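Local structure of adenine phosphoribosyltransferase (Leishmania donovani, 1QB7) at residues 19-24 / 51-56; 24-29 / 45-50; 108-113 / 127-132; 135-140 / 163-168; 168-173 / 198-203. The protein probably catalyses the one-step salvage of adenine, joining it to 5-phospho-alpha-D-ribose 1-diphosphate to give AMP and release diphosphate. All blocks are in the same frame, centred on the assembly; numbering follows the deposited sequence.

Contact 5 is the most buried of the five, two neighbouring parallel strands of the central sheet joined by backbone hydrogen bonds. Contact 4 shares strand 167-173 with it but sits at an outer end of that sheet, where turns, a water and a long lysine side chain take part. Contacts 1 and 2 both use helix 17-25 and touch each other. The first is apolar helix packing, and the second sets a tyrosine-isoleucine contact beside serine hydroxyls, near the adenine pocket. Contact 3 is a separate antiparallel strand pair that packs against contact 4 and lies across the chain's centre from contacts 1 and 2. All except contact 5 touch the second subunit.

Contact 1 (19-24 / 51-56); sequences SQLLKK and PETLKA
In a roughly antiparallel helix pair, L21 of helix 17-25 reaches into the surface formed by E52, T53 and A56 at the start of helix 51-67. The axes of the two short segments approach to 9.7 Å at an angle of 142°, and L21 lies closest to T53 in the backbone register. With its CG anti to the backbone N (chi1 -160°), the leucine sends CD2 between residues one turn apart: CD2 is 3.8 Å from A56 CB and 3.6 Å from the backbone O of E52, an oxygen already bonded to A56 N. The other methyl turns to the E52 carboxylate, CD1 lying 3.8 Å from OE1, and the two side chains cross at about a right angle.

T53 divides its two branches between the leucines. Its OG1 faces L21, 3.4 Å from CG, while T53 CG2 meets L22 CD2 at 3.6 Å. Beside this apolar contact the threonine hydroxyl is hydrogen-bonded with that of S50.

L22 continues inward to I174, L202 and L203. Farther round helix 51-67, L54 and K55 pack on V91 of the second subunit. The N-terminal helix 17-25 thus packs across the first helix of the phosphoribosyltransferase alpha/beta core, 51-67, which lies between the central sheet and the dimer interface.

Contact 2 (24-29 / 45-50); sequences KSYRWY and SSITES
Y26 lays one ring face against the I47 side chain. I47 CD1 stands 3.7 Å from the ring centroid and only 8° off the ring normal, a CH-pi contact, while CG1 of the same residue lies 3.8 Å from Y26 CZ. The isoleucine thus runs over the ring from its centre toward the hydroxyl end.

S46 comes to the ring obliquely, its OG 3.5 Å from Y26 CD1. Its chi1 of 63° places that hydroxyl between its own backbone N and carbonyl carbon, where it takes a weak hydrogen bond from R27 N (3.1 Å to OG) and also bonds to the carbonyl of D43. The CB atoms of R27 and S46 pack beside each other, but the guanidinium folds back over its own chain. NH1 of R27 donates to K24 O at 3.0 Å and to Y26 O at 2.8 Å, both acceptors lying in the guanidinium plane. S25 CB touches I47 CD1, and the S25 hydroxyl bonds with T53 OG1.

The Y26 side chain lies about 4 Å from those of A42 and V147 in the adenine pocket. The chemistry is consistent with a second-shell apolar backing for these two pocket residues, bordered by hydroxyls that already have partners.

Contact 3 (108-113 / 127-132); sequences GLLIRS and VMTIRY
Strands 110-112 and 129-131 run antiparallel, with I111 and I130 as a hydrogen-bonded pair (I111 N to I130 O 2.9 Å, I130 N to I111 O 3.3 Å) and R112 opposite T129 in a non-hydrogen-bonded one. Short bonds extend the pairing at both ends, Y132 N to L109 O at 2.6 Å and S113 N to M128 O at 2.7 Å. At the second end a side chain stands in for the backbone: chi1 of 65° brings S113 OG back to M128 N, which donates to it at 2.9 Å and 166°. The same hydroxyl bonds to S156 OG.

This two-stranded ribbon forms the base of an excursion that probably corresponds to the flexible loop of type I phosphoribosyltransferases, and residues 120-122 between the strands are not modelled. The M128 side chain leads away from segment 108-113 to S156, within about 6 Å of the bound magnesium ion.

I111 and I130 share one face and pack on L160 of helix 152-163. I111 CG1 meets Y132 CD2 obliquely at 3.8 Å. R112 and T129 share the other face, CB against CG2. R112 CB also lies alongside V127 CG1 at 3.7 Å, and L110 CD1 touches T129 OG1, whose polar partners are R101 O and N106 ND2. R131 forms a salt bridge with E49 of the second subunit, with a strand of which residues 110-112 pair in parallel.

Contact 4 (135-140 / 163-168); sequences IGKGSR and ASDAVV
A166 places its methyl group in the concave side of segment 135-140, where CB lies 3.3 Å from S139 O and close to the carbonyl of G136. The next residue makes the main backbone link: V167 N donates to S139 O at 3.0 Å, almost straight at 174°. A weaker bond, G138 N to D165 O at 3.4 Å, ties down the tip of the turn.

Beside D165 the extended K137 side chain runs along the carboxylate and points the same way, its CD 3.6 Å from OD2. K137 NZ remains 4.7 Å from that oxygen, so the aliphatic part of the lysine makes the contact. At the other end one water donates to both I135 O and S164 OG, bridging the segments.

Two turns hold these groups in place. Residues 136-139 form a type II beta turn, in which S139 N and S139 OG both donate to G136 O from the same face of its plane. G138 has the positive phi such a turn favours. D165, also at positive phi, ends helix 152-163 in a Schellman motif, and S164 OG bonds back to L160 O. Farther out, R140 NE reaches A71 O, while D165 packs on H234 of the second subunit. With R140 and V167 paired in parallel, this is the N-terminal end of strands 140-145 and 167-173, joined by a beta-alpha-beta crossover through helix 152-163, as in the Rossmann-like phosphoribosyltransferase fold.

Contact 5 (168-173 / 198-203); sequences VVEMVS and KFISLL
M171 and S173 hold the neighbouring parallel strand through an unbroken series of backbone hydrogen bonds: M171 N to K198 O at 2.8 Å, I200 N to M171 O at 2.9 Å, S173 N to I200 O at 3.0 Å and L202 N to S173 O at 3.2 Å. The E170 carboxylate is gripped from outside the pair, OE2 by a salt bridge to R64 NE and a hydrogen bond with Y65 OH. Its other oxygen, OE1, accepts a hydrogen bond from a water that accepts from K198 NZ, so water bridges opposite charges not in direct contact. A second water accepts from K198 N, and a third joins S173 OG to I200 O.

Strand 167-173, helix 182-192 and strand 199-201 make a beta-alpha-beta unit within the mixed central sheet.

M171 and F199 share the face turned to that helix, where F199 meets the ring of H187. With M171 CG anti to the backbone N (chi1 171°), CG is set against F199 CD2 and CE2, and CB lies obliquely to the ring, 3.6 Å from CD2. On the other face, toward helix 51-67, V172 CB touches I200 CG1 at 3.6 Å. I200 CD1 comes to 3.2 Å from E170 OE2, a tight approach. L202 packs on L18 and on F60 of helix 51-67. The M171 side chain lies about 4 Å from that of D145, a magnesium ligand.

Contact 1 (19-24 / 51-56)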
# COMPACT_ATOMS: atom_id res chain seq x y z
N SER A 19 10.97 18.42 -6.65
CA SER A 19 10.45 19.29 -5.60
C SER A 19 9.35 20.19 -6.15
O SER A 19 8.32 20.42 -5.51
CB SER A 19 11.57 20.14 -5.02
OG SER A 19 11.07 21.08 -4.10
N GLN A 20 9.60 20.69 -7.35
CA GLN A 20 8.67 21.57 -8.05
C GLN A 20 7.39 20.83 -8.41
O GLN A 20 6.30 21.36 -8.25
CB GLN A 20 9.33 22.08 -9.34
CG GLN A 20 10.58 22.91 -9.13
CD GLN A 20 10.25 24.33 -8.73
OE1 GLN A 20 10.42 25.25 -9.53
NE2 GLN A 20 9.78 24.52 -7.50
N LEU A 21 7.54 19.61 -8.90
CA LEU A 21 6.41 18.79 -9.31
C LEU A 21 5.53 18.43 -8.12
O LEU A 21 4.31 18.42 -8.22
CB LEU A 21 6.94 17.53 -10.01
CG LEU A 21 6.02 16.73 -10.93
CD1 LEU A 21 5.22 17.64 -11.84
CD2 LEU A 21 6.88 15.79 -11.75
N LEU A 22 6.16 18.17 -6.98
CA LEU A 22 5.45 17.83 -5.75
C LEU A 22 4.65 19.03 -5.25
O LEU A 22 3.50 18.89 -4.84
CB LEU A 22 6.42 17.37 -4.67
CG LEU A 22 6.99 15.97 -4.84
CD1 LEU A 22 8.15 15.74 -3.89
CD2 LEU A 22 5.89 14.95 -4.62
N LYS A 23 5.26 20.21 -5.31
CA LYS A 23 4.61 21.44 -4.87
C LYS A 23 3.39 21.72 -5.76
O LYS A 23 2.36 22.21 -5.29
CB LYS A 23 5.62 22.58 -4.94
CG LYS A 23 5.11 23.95 -4.53
CD LYS A 23 6.20 24.98 -4.80
CE LYS A 23 5.73 26.41 -4.61
NZ LYS A 23 5.36 26.72 -3.20
N LYS A 24 3.51 21.38 -7.04
CA LYS A 24 2.45 21.59 -8.02
C LYS A 24 1.32 20.57 -7.87
O LYS A 24 0.15 20.93 -7.96
CB LYS A 24 3.05 21.51 -9.43
CG LYS A 24 2.04 21.63 -10.57
CD LYS A 24 2.72 21.36 -11.92
CE LYS A 24 1.71 21.22 -13.06
NZ LYS A 24 0.97 22.48 -13.34
N PRO A 51 0.58 10.76 -12.64
CA PRO A 51 1.55 9.88 -13.29
C PRO A 51 2.96 10.45 -13.36
O PRO A 51 3.93 9.76 -13.04
CB PRO A 51 0.95 9.70 -14.69
CG PRO A 51 -0.50 9.75 -14.42
CD PRO A 51 -0.63 10.91 -13.47
N GLU A 52 3.07 11.72 -13.74
CA GLU A 52 4.37 12.36 -13.87
C GLU A 52 5.06 12.49 -12.51
O GLU A 52 6.27 12.26 -12.40
CB GLU A 52 4.23 13.74 -14.53
CG GLU A 52 5.56 14.34 -14.95
CD GLU A 52 5.46 15.78 -15.44
OE1 GLU A 52 4.38 16.40 -15.31
OE2 GLU A 52 6.49 16.29 -15.94
N THR A 53 4.30 12.81 -11.47
CA THR A 53 4.87 12.96 -10.14
C THR A 53 5.31 11.62 -9.56
O THR A 53 6.40 11.51 -9.01
CB THR A 53 3.89 13.67 -9.17
OG1 THR A 53 3.40 14.87 -9.79
CG2 THR A 53 4.59 14.05 -7.87
N LEU A 54 4.48 10.59 -9.73
CA LEU A 54 4.81 9.27 -9.22
C LEU A 54 6.09 8.76 -9.88
O LEU A 54 6.99 8.25 -9.21
CB LEU A 54 3.65 8.30 -9.47
CG LEU A 54 3.64 6.99 -8.69
CD1 LEU A 54 3.53 7.24 -7.19
CD2 LEU A 54 2.47 6.16 -9.17
N LYS A 55 6.19 8.97 -11.19
CA LYS A 55 7.37 8.54 -11.95
C LYS A 55 8.62 9.31 -11.50
O LYS A 55 9.70 8.72 -11.37
CB LYS A 55 7.13 8.73 -13.45
CG LYS A 55 8.25 8.17 -14.31
CD LYS A 55 8.00 8.40 -15.78
CE LYS A 55 9.21 7.96 -16.60
NZ LYS A 55 9.00 8.15 -18.07
N ALA A 56 8.46 10.60 -11.23
CA ALA A 56 9.58 11.43 -10.79
C ALA A 56 10.13 10.94 -9.45
O ALA A 56 11.35 10.90 -9.26
CB ALA A 56 9.15 12.89 -10.69

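Contact 2 (24-29 / 45-50)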
# COMPACT_ATOMS: atom_id res chain seq x y z
N LYS A 24 3.51 21.38 -7.04
CA LYS A 24 2.45 21.59 -8.02
C LYS A 24 1.32 20.57 -7.87
O LYS A 24 0.15 20.93 -7.96
CB LYS A 24 3.05 21.51 -9.43
CG LYS A 24 2.04 21.63 -10.57
CD LYS A 24 2.72 21.36 -11.92
CE LYS A 24 1.71 21.22 -13.06
NZ LYS A 24 0.97 22.48 -13.34
N SER A 25 1.68 19.32 -7.62
CA SER A 25 0.71 18.23 -7.48
C SER A 25 -0.02 18.10 -6.15
O SER A 25 -1.21 17.82 -6.13
CB SER A 25 1.36 16.89 -7.80
OG SER A 25 1.91 16.88 -9.10
N TYR A 26 0.70 18.29 -5.04
CA TYR A 26 0.09 18.14 -3.72
C TYR A 26 -1.20 18.92 -3.47
O TYR A 26 -1.37 20.04 -3.94
CB TYR A 26 1.09 18.48 -2.61
CG TYR A 26 1.60 17.27 -1.85
CD1 TYR A 26 0.72 16.40 -1.20
CD2 TYR A 26 2.97 17.01 -1.76
CE1 TYR A 26 1.20 15.28 -0.50
CE2 TYR A 26 3.45 15.90 -1.07
CZ TYR A 26 2.56 15.04 -0.44
OH TYR A 26 3.04 13.93 0.21
N ARG A 27 -2.12 18.26 -2.78
CA ARG A 27 -3.39 18.87 -2.38
C ARG A 27 -3.59 18.52 -0.92
O ARG A 27 -3.35 17.39 -0.51
CB ARG A 27 -4.58 18.34 -3.20
CG ARG A 27 -4.62 18.80 -4.64
CD ARG A 27 -4.73 20.31 -4.75
NE ARG A 27 -4.77 20.75 -6.15
CZ ARG A 27 -3.70 20.93 -6.92
NH1 ARG A 27 -2.48 20.71 -6.45
NH2 ARG A 27 -3.86 21.33 -8.17
N TRP A 28 -3.94 19.53 -0.13
CA TRP A 28 -4.19 19.32 1.28
C TRP A 28 -5.64 19.68 1.58
O TRP A 28 -6.27 20.46 0.85
CB TRP A 28 -3.23 20.13 2.16
CG TRP A 28 -3.30 21.62 2.01
CD1 TRP A 28 -2.45 22.41 1.29
CD2 TRP A 28 -4.24 22.50 2.64
NE1 TRP A 28 -2.80 23.73 1.43
CE2 TRP A 28 -3.89 23.82 2.26
CE3 TRP A 28 -5.34 22.31 3.49
CZ2 TRP A 28 -4.60 24.94 2.70
CZ3 TRP A 28 -6.04 23.43 3.94
CH2 TRP A 28 -5.67 24.73 3.54
N TYR A 29 -6.18 19.10 2.65
CA TYR A 29 -7.56 19.33 3.03
C TYR A 29 -7.69 19.69 4.50
O TYR A 29 -6.94 19.17 5.33
CB TYR A 29 -8.40 18.07 2.76
CG TYR A 29 -8.43 17.65 1.31
CD1 TYR A 29 -7.36 16.95 0.75
CD2 TYR A 29 -9.50 17.99 0.49
CE1 TYR A 29 -7.36 16.60 -0.59
CE2 TYR A 29 -9.51 17.64 -0.86
CZ TYR A 29 -8.43 16.95 -1.39
OH TYR A 29 -8.42 16.62 -2.72
N SER A 45 -3.11 10.76 -2.34
CA SER A 45 -3.77 10.53 -3.63
C SER A 45 -3.41 11.59 -4.65
O SER A 45 -3.40 11.31 -5.85
CB SER A 45 -5.29 10.47 -3.47
OG SER A 45 -5.68 9.30 -2.78
N SER A 46 -3.16 12.82 -4.20
CA SER A 46 -2.79 13.89 -5.12
C SER A 46 -1.44 13.57 -5.77
O SER A 46 -1.10 14.11 -6.82
CB SER A 46 -2.74 15.24 -4.40
OG SER A 46 -1.75 15.25 -3.40
N ILE A 47 -0.68 12.68 -5.14
CA ILE A 47 0.62 12.27 -5.66
C ILE A 47 0.47 11.02 -6.54
O ILE A 47 0.93 11.01 -7.69
CB ILE A 47 1.62 12.00 -4.50
CG1 ILE A 47 1.81 13.28 -3.67
CG2 ILE A 47 2.95 11.48 -5.03
CD1 ILE A 47 2.04 14.54 -4.51
N THR A 48 -0.20 9.99 -6.02
CA THR A 48 -0.37 8.73 -6.76
C THR A 48 -1.25 8.88 -8.00
O THR A 48 -1.12 8.09 -8.93
CB THR A 48 -0.92 7.57 -5.86
OG1 THR A 48 -2.27 7.85 -5.47
CG2 THR A 48 -0.07 7.39 -4.61
N GLU A 49 -2.14 9.87 -8.02
CA GLU A 49 -3.00 10.09 -9.18
C GLU A 49 -2.30 10.94 -10.25
O GLU A 49 -2.85 11.16 -11.33
CB GLU A 49 -4.31 10.76 -8.76
CG GLU A 49 -5.25 9.83 -8.02
CD GLU A 49 -6.51 10.53 -7.52
OE1 GLU A 49 -6.94 11.53 -8.13
OE2 GLU A 49 -7.08 10.07 -6.52
N SER A 50 -1.10 11.41 -9.93
CA SER A 50 -0.31 12.21 -10.86
C SER A 50 0.79 11.31 -11.43
O SER A 50 1.82 11.08 -10.78
CB SER A 50 0.31 13.42 -10.15
OG SER A 50 1.29 14.04 -10.97

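Contact 3 (108-113 / 127-132)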
# COMPACT_ATOMS: atom_id res chain seq x y z
N GLY A 108 2.83 -14.71 10.10
CA GLY A 108 4.05 -15.32 10.60
C GLY A 108 4.39 -14.93 12.03
O GLY A 108 3.57 -14.33 12.73
N LEU A 109 5.57 -15.34 12.50
CA LEU A 109 6.02 -14.95 13.83
C LEU A 109 6.41 -13.50 13.66
O LEU A 109 7.15 -13.15 12.75
CB LEU A 109 7.25 -15.75 14.26
CG LEU A 109 7.06 -17.24 14.50
CD1 LEU A 109 8.36 -17.81 15.02
CD2 LEU A 109 5.94 -17.45 15.50
N LEU A 110 5.91 -12.64 14.55
CA LEU A 110 6.20 -11.22 14.43
C LEU A 110 7.03 -10.65 15.56
O LEU A 110 7.18 -11.26 16.62
CB LEU A 110 4.88 -10.43 14.39
CG LEU A 110 3.73 -10.89 13.50
CD1 LEU A 110 2.56 -9.95 13.72
CD2 LEU A 110 4.15 -10.91 12.03
N ILE A 111 7.60 -9.48 15.30
CA ILE A 111 8.38 -8.72 16.28
C ILE A 111 7.57 -7.43 16.41
O ILE A 111 7.26 -6.81 15.40
CB ILE A 111 9.79 -8.34 15.76
CG1 ILE A 111 10.56 -9.58 15.31
CG2 ILE A 111 10.56 -7.58 16.85
CD1 ILE A 111 11.93 -9.28 14.72
N ARG A 112 7.19 -7.06 17.63
CA ARG A 112 6.43 -5.82 17.83
C ARG A 112 7.27 -4.70 18.41
O ARG A 112 8.21 -4.94 19.17
CB ARG A 112 5.20 -6.06 18.72
CG ARG A 112 5.52 -6.35 20.18
CD ARG A 112 4.26 -6.31 21.03
NE ARG A 112 4.55 -6.53 22.45
CZ ARG A 112 4.48 -7.72 23.05
NH1 ARG A 112 4.11 -8.79 22.35
NH2 ARG A 112 4.76 -7.83 24.34
N SER A 113 6.94 -3.46 18.03
CA SER A 113 7.66 -2.28 18.51
C SER A 113 7.24 -1.91 19.93
O SER A 113 6.24 -2.42 20.45
CB SER A 113 7.45 -1.10 17.57
OG SER A 113 6.10 -0.68 17.55
N VAL A 127 1.46 0.16 18.15
CA VAL A 127 2.42 -0.92 18.25
C VAL A 127 2.46 -1.49 16.83
O VAL A 127 1.42 -1.92 16.30
CB VAL A 127 1.96 -2.00 19.24
CG1 VAL A 127 2.92 -3.19 19.23
CG2 VAL A 127 1.85 -1.41 20.64
N MET A 128 3.62 -1.42 16.18
CA MET A 128 3.78 -1.93 14.82
C MET A 128 4.67 -3.16 14.80
O MET A 128 5.45 -3.40 15.72
CB MET A 128 4.34 -0.83 13.92
CG MET A 128 3.43 0.40 13.81
SD MET A 128 1.86 0.04 12.97
CE MET A 128 2.40 0.04 11.28
N THR A 129 4.56 -3.96 13.73
CA THR A 129 5.33 -5.19 13.61
C THR A 129 5.90 -5.47 12.22
O THR A 129 5.56 -4.81 11.23
CB THR A 129 4.46 -6.44 13.94
OG1 THR A 129 3.51 -6.66 12.89
CG2 THR A 129 3.72 -6.28 15.26
N ILE A 130 6.79 -6.45 12.18
CA ILE A 130 7.39 -6.97 10.95
C ILE A 130 7.54 -8.46 11.28
O ILE A 130 7.61 -8.83 12.45
CB ILE A 130 8.81 -6.40 10.61
CG1 ILE A 130 9.81 -6.70 11.72
CG2 ILE A 130 8.73 -4.91 10.24
CD1 ILE A 130 11.23 -6.38 11.34
N ARG A 131 7.54 -9.30 10.26
CA ARG A 131 7.69 -10.72 10.49
C ARG A 131 9.12 -10.99 10.93
O ARG A 131 10.07 -10.42 10.40
CB ARG A 131 7.38 -11.52 9.22
CG ARG A 131 7.27 -13.03 9.45
CD ARG A 131 7.20 -13.82 8.15
NE ARG A 131 8.45 -13.75 7.40
CZ ARG A 131 8.69 -12.90 6.40
NH1 ARG A 131 7.76 -12.04 5.99
NH2 ARG A 131 9.88 -12.91 5.80
N TYR A 132 9.26 -11.82 11.95
CA TYR A 132 10.57 -12.19 12.49
C TYR A 132 11.40 -12.81 11.37
O TYR A 132 10.96 -13.76 10.74
CB TYR A 132 10.37 -13.21 13.61
CG TYR A 132 11.63 -13.65 14.30
CD1 TYR A 132 12.38 -14.72 13.81
CD2 TYR A 132 12.07 -13.01 15.45
CE1 TYR A 132 13.53 -15.15 14.46
CE2 TYR A 132 13.22 -13.42 16.11
CZ TYR A 132 13.95 -14.49 15.62
OH TYR A 132 15.07 -14.92 16.28

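Contact 4 (135-140 / 163-168)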
# COMPACT_ATOMS: atom_id res chain seq x y z
N ILE A 135 14.08 -9.30 7.99
CA ILE A 135 15.31 -8.53 7.87
C ILE A 135 16.30 -9.23 8.78
O ILE A 135 16.00 -9.52 9.94
CB ILE A 135 15.16 -7.04 8.30
CG1 ILE A 135 14.00 -6.37 7.57
CG2 ILE A 135 16.46 -6.31 8.13
CD1 ILE A 135 13.61 -5.04 8.16
N GLY A 136 17.46 -9.56 8.25
CA GLY A 136 18.45 -10.25 9.05
C GLY A 136 19.63 -9.40 9.44
O GLY A 136 19.70 -8.22 9.11
N LYS A 137 20.56 -10.03 10.16
CA LYS A 137 21.78 -9.38 10.60
C LYS A 137 22.53 -8.90 9.37
O LYS A 137 22.61 -9.61 8.36
CB LYS A 137 22.64 -10.38 11.38
CG LYS A 137 23.99 -9.86 11.83
CD LYS A 137 24.69 -10.92 12.66
CE LYS A 137 26.05 -10.45 13.16
NZ LYS A 137 26.75 -11.54 13.89
N GLY A 138 23.04 -7.68 9.43
CA GLY A 138 23.78 -7.14 8.31
C GLY A 138 22.94 -6.39 7.28
O GLY A 138 23.51 -5.72 6.41
N SER A 139 21.62 -6.50 7.36
CA SER A 139 20.73 -5.80 6.42
C SER A 139 20.82 -4.29 6.58
O SER A 139 21.02 -3.78 7.69
CB SER A 139 19.28 -6.22 6.62
OG SER A 139 19.09 -7.61 6.44
N ARG A 140 20.72 -3.58 5.47
CA ARG A 140 20.75 -2.13 5.45
C ARG A 140 19.38 -1.75 4.89
O ARG A 140 19.11 -1.88 3.70
CB ARG A 140 21.91 -1.64 4.58
CG ARG A 140 23.27 -2.03 5.16
CD ARG A 140 24.44 -1.61 4.27
NE ARG A 140 24.41 -2.27 2.97
CZ ARG A 140 24.87 -3.51 2.73
NH1 ARG A 140 25.39 -4.23 3.71
NH2 ARG A 140 24.80 -4.01 1.51
N ALA A 163 16.28 -4.25 16.50
CA ALA A 163 16.01 -5.54 17.12
C ALA A 163 16.34 -6.69 16.17
O ALA A 163 16.65 -7.80 16.62
CB ALA A 163 14.56 -5.62 17.55
N SER A 164 16.28 -6.43 14.87
CA SER A 164 16.58 -7.43 13.85
C SER A 164 18.08 -7.55 13.62
O SER A 164 18.53 -8.33 12.77
CB SER A 164 15.90 -7.05 12.54
OG SER A 164 14.50 -7.14 12.67
N ASP A 165 18.86 -6.78 14.37
CA ASP A 165 20.32 -6.77 14.27
C ASP A 165 20.75 -6.20 12.91
O ASP A 165 21.76 -6.60 12.34
CB ASP A 165 20.87 -8.20 14.47
CG ASP A 165 22.30 -8.22 15.01
OD1 ASP A 165 22.90 -7.14 15.19
OD2 ASP A 165 22.82 -9.33 15.26
N ALA A 166 19.96 -5.25 12.41
CA ALA A 166 20.23 -4.60 11.13
C ALA A 166 20.42 -3.10 11.35
O ALA A 166 20.25 -2.60 12.46
CB ALA A 166 19.06 -4.84 10.17
N VAL A 167 20.79 -2.38 10.29
CA VAL A 167 20.97 -0.94 10.39
C VAL A 167 20.04 -0.19 9.45
O VAL A 167 19.66 -0.68 8.39
CB VAL A 167 22.45 -0.49 10.12
CG1 VAL A 167 23.39 -1.06 11.17
CG2 VAL A 167 22.90 -0.92 8.74
N VAL A 168 19.62 1.00 9.90
CA VAL A 168 18.75 1.87 9.13
C VAL A 168 19.61 2.74 8.21
O VAL A 168 20.55 3.39 8.68
CB VAL A 168 17.91 2.78 10.06
CG1 VAL A 168 17.18 3.86 9.27
CG2 VAL A 168 16.91 1.94 10.85
O HOH W 1 13.84 -9.69 11.68

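Contact 5 (168-173 / 198-203)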
# COMPACT_ATOMS: atom_id res chain seq x y z
N VAL A 168 19.62 1.00 9.90
CA VAL A 168 18.75 1.87 9.13
C VAL A 168 19.61 2.74 8.21
O VAL A 168 20.55 3.39 8.68
CB VAL A 168 17.91 2.78 10.06
CG1 VAL A 168 17.18 3.86 9.27
CG2 VAL A 168 16.91 1.94 10.85
N VAL A 169 19.31 2.71 6.91
CA VAL A 169 20.04 3.52 5.94
C VAL A 169 19.57 4.96 6.14
O VAL A 169 20.38 5.86 6.36
CB VAL A 169 19.74 3.08 4.49
CG1 VAL A 169 20.34 4.05 3.49
CG2 VAL A 169 20.29 1.68 4.26
N GLU A 170 18.26 5.13 6.11
CA GLU A 170 17.64 6.44 6.30
C GLU A 170 16.12 6.29 6.31
O GLU A 170 15.58 5.29 5.86
CB GLU A 170 18.04 7.40 5.17
CG GLU A 170 17.56 6.96 3.79
CD GLU A 170 18.27 7.65 2.65
OE1 GLU A 170 19.38 8.19 2.86
OE2 GLU A 170 17.73 7.66 1.53
N MET A 171 15.46 7.29 6.90
CA MET A 171 14.01 7.35 6.96
C MET A 171 13.64 8.33 5.86
O MET A 171 14.04 9.50 5.92
CB MET A 171 13.56 7.88 8.31
CG MET A 171 12.06 8.20 8.42
SD MET A 171 10.95 6.79 8.26
CE MET A 171 9.55 7.54 7.42
N VAL A 172 12.95 7.86 4.83
CA VAL A 172 12.54 8.73 3.73
C VAL A 172 11.04 8.98 3.69
O VAL A 172 10.24 8.08 3.95
CB VAL A 172 13.04 8.20 2.34
CG1 VAL A 172 12.60 6.78 2.13
CG2 VAL A 172 12.53 9.08 1.20
N SER A 173 10.68 10.23 3.43
CA SER A 173 9.28 10.62 3.32
C SER A 173 9.11 11.57 2.14
O SER A 173 10.05 12.26 1.75
CB SER A 173 8.79 11.28 4.62
OG SER A 173 9.52 12.45 4.94
N LYS A 198 19.60 9.12 9.72
CA LYS A 198 19.37 10.14 8.72
C LYS A 198 17.91 10.19 8.26
O LYS A 198 17.28 9.16 8.03
CB LYS A 198 20.28 9.94 7.51
CG LYS A 198 20.05 10.98 6.44
CD LYS A 198 20.83 10.72 5.17
CE LYS A 198 22.32 10.90 5.38
NZ LYS A 198 23.05 10.72 4.10
N PHE A 199 17.37 11.41 8.18
CA PHE A 199 16.01 11.64 7.72
C PHE A 199 16.08 12.45 6.44
O PHE A 199 16.80 13.44 6.37
CB PHE A 199 15.22 12.46 8.75
CG PHE A 199 14.82 11.69 9.97
CD1 PHE A 199 15.67 11.62 11.07
CD2 PHE A 199 13.60 11.03 10.02
CE1 PHE A 199 15.30 10.89 12.20
CE2 PHE A 199 13.22 10.30 11.15
CZ PHE A 199 14.07 10.23 12.24
N ILE A 200 15.39 12.01 5.39
CA ILE A 200 15.35 12.76 4.14
C ILE A 200 13.90 12.93 3.70
O ILE A 200 13.07 12.03 3.88
CB ILE A 200 16.18 12.12 2.99
CG1 ILE A 200 15.58 10.78 2.56
CG2 ILE A 200 17.64 11.96 3.39
CD1 ILE A 200 15.99 10.36 1.17
N SER A 201 13.59 14.12 3.19
CA SER A 201 12.25 14.45 2.70
C SER A 201 12.39 15.11 1.34
O SER A 201 13.38 15.80 1.08
CB SER A 201 11.54 15.38 3.68
OG SER A 201 10.20 15.59 3.29
N LEU A 202 11.39 14.92 0.48
CA LEU A 202 11.40 15.50 -0.85
C LEU A 202 10.74 16.88 -0.89
O LEU A 202 11.05 17.69 -1.77
CB LEU A 202 10.72 14.55 -1.84
CG LEU A 202 11.26 13.12 -1.85
CD1 LEU A 202 10.42 12.26 -2.78
CD2 LEU A 202 12.73 13.09 -2.27
N LEU A 203 9.86 17.15 0.07
CA LEU A 203 9.17 18.42 0.14
C LEU A 203 8.74 18.73 1.57
O LEU A 203 8.39 17.84 2.33
CB LEU A 203 7.92 18.41 -0.76
CG LEU A 203 7.22 19.76 -0.95
CD1 LEU A 203 8.02 20.60 -1.95
CD2 LEU A 203 5.80 19.57 -1.46
O HOH W 2 20.95 6.70 8.92
O HOH W 3 22.09 7.96 3.45
O HOH W 4 11.65 11.79 6.52